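Local atomic coordinates of cytolethal distending toxin subunit B (Escherichia coli, PDB entry 2F1N), a protein that nicks DNA as the endonuclease subunit of a tripartite bacterial toxin, very probably damaging the DNA of intoxicated cells and so arresting their cell cycle. Residues I138-F143 / A177-I182. Residues are numbered along the deposited sequence; the frame is centred on the assembly and turned at random.
Sequences IGNDAF and ALNWMI
N140 meets N179 and L178 where two parallel strands begin side by side. Its carbonyl O accepts a 3.0 Å hydrogen bond from N179 N, the first rung between the strands. Because CG of N140 lies opposite the backbone N about the CA-CB bond (chi1 -160°), the amide end is brought close to L178 and N179, and its ND2 gives a 2.8 Å hydrogen bond to a water that in turn donates to A177 O. The amide planes of N140 and N179 stand nearly perpendicular, and the ND2 groups of both donate to the carboxylate of D12; asparagine suits both places, offering N-H groups to one anion. N179 also uses its OD1, which accepts from N228 of the next strand.

L178 adds an apolar contact: its CD2 packs 3.6 Å from N140 CA, and the side chain also touches F167 of helix 156-168. This pairing belongs to the six-stranded sheet of the DNase I-like fold, where 179-183 runs parallel to 141-147 and the intervening chain crosses over through helices 156-168 and 173-176. G139 holds a positive phi in the type II' turn that leads from strand 133-138 into 141-147, a conformation that glycine adopts readily.

Farther along, A142 bonds both ways, its N to N179 O and its O to M181 N, each at 2.8 Å. Its small methyl packs on W180 CB and also touches F167. On the other face of the sheet, M181 CB lies 4.0 Å from F143 CD1, apolar chains that also reach V18 of the second sheet.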
# COMPACT_ATOMS: atom_id res chain seq x y z
N ILE A 138 8.94 7.19 5.78
CA ILE A 138 10.33 7.37 5.36
C ILE A 138 10.47 8.88 5.28
O ILE A 138 9.81 9.53 4.45
CB ILE A 138 10.57 6.73 4.00
CG1 ILE A 138 10.46 5.19 4.15
CG2 ILE A 138 11.99 7.05 3.48
CD1 ILE A 138 10.15 4.56 2.85
N GLY A 139 11.27 9.45 6.17
CA GLY A 139 11.38 10.92 6.19
C GLY A 139 10.03 11.56 6.47
O GLY A 139 9.30 11.20 7.41
N ASN A 140 9.65 12.51 5.61
CA ASN A 140 8.45 13.28 5.81
C ASN A 140 7.21 12.72 5.12
O ASN A 140 6.20 13.41 5.02
CB ASN A 140 8.73 14.67 5.23
CG ASN A 140 7.83 15.70 5.76
OD1 ASN A 140 7.81 15.96 6.97
ND2 ASN A 140 7.08 16.34 4.84
N ASP A 141 7.30 11.46 4.65
CA ASP A 141 6.24 10.84 3.86
C ASP A 141 5.83 9.51 4.49
O ASP A 141 6.68 8.80 5.02
CB ASP A 141 6.78 10.56 2.48
CG ASP A 141 7.23 11.82 1.77
OD1 ASP A 141 6.43 12.73 1.64
OD2 ASP A 141 8.36 11.96 1.30
N ALA A 142 4.54 9.20 4.44
CA ALA A 142 4.05 7.95 4.99
C ALA A 142 3.29 7.21 3.89
O ALA A 142 2.53 7.81 3.11
CB ALA A 142 3.13 8.25 6.19
N PHE A 143 3.42 5.87 3.88
CA PHE A 143 2.76 5.10 2.85
C PHE A 143 2.03 3.94 3.52
O PHE A 143 2.63 3.30 4.38
CB PHE A 143 3.83 4.53 1.92
CG PHE A 143 4.64 5.59 1.24
CD1 PHE A 143 4.18 6.15 0.04
CD2 PHE A 143 5.81 6.05 1.81
CE1 PHE A 143 4.93 7.17 -0.61
CE2 PHE A 143 6.57 7.07 1.18
CZ PHE A 143 6.12 7.60 -0.02
N ALA A 177 1.91 17.11 9.95
CA ALA A 177 2.07 17.60 8.59
C ALA A 177 2.78 16.67 7.65
O ALA A 177 3.25 17.09 6.59
CB ALA A 177 2.80 19.04 8.60
N LEU A 178 2.89 15.39 8.00
CA LEU A 178 3.48 14.42 7.08
C LEU A 178 2.63 14.29 5.81
O LEU A 178 1.38 14.43 5.83
CB LEU A 178 3.59 13.04 7.79
CG LEU A 178 4.57 12.93 8.98
CD1 LEU A 178 4.38 11.54 9.71
CD2 LEU A 178 6.07 13.12 8.56
N ASN A 179 3.28 14.09 4.68
CA ASN A 179 2.54 13.77 3.47
C ASN A 179 2.27 12.29 3.46
O ASN A 179 3.21 11.53 3.54
CB ASN A 179 3.34 14.16 2.24
CG ASN A 179 3.54 15.68 2.15
OD1 ASN A 179 2.58 16.41 2.17
ND2 ASN A 179 4.79 16.13 2.08
N TRP A 180 1.01 11.91 3.36
CA TRP A 180 0.66 10.47 3.39
C TRP A 180 0.04 9.99 2.09
O TRP A 180 -0.58 10.77 1.33
CB TRP A 180 -0.23 10.15 4.58
CG TRP A 180 -1.41 11.06 4.85
CD1 TRP A 180 -1.43 12.08 5.77
CD2 TRP A 180 -2.72 11.02 4.27
NE1 TRP A 180 -2.67 12.66 5.80
CE2 TRP A 180 -3.49 12.03 4.91
CE3 TRP A 180 -3.36 10.20 3.29
CZ2 TRP A 180 -4.85 12.29 4.59
CZ3 TRP A 180 -4.72 10.46 2.98
CH2 TRP A 180 -5.45 11.48 3.65
N MET A 181 0.20 8.68 1.82
CA MET A 181 -0.40 8.10 0.64
C MET A 181 -0.95 6.74 1.04
O MET A 181 -0.23 5.97 1.63
CB MET A 181 0.63 7.91 -0.48
CG MET A 181 -0.10 7.48 -1.75
SD MET A 181 0.96 7.19 -3.18
CE MET A 181 1.77 8.77 -3.35
N ILE A 182 -2.22 6.51 0.73
CA ILE A 182 -2.83 5.20 0.97
C ILE A 182 -2.95 4.48 -0.38
O ILE A 182 -3.61 4.97 -1.32
CB ILE A 182 -4.24 5.37 1.58
CG1 ILE A 182 -4.22 6.33 2.81
CG2 ILE A 182 -4.76 3.96 1.97
CD1 ILE A 182 -5.62 6.76 3.30
O HOH W 1 5.32 18.47 5.47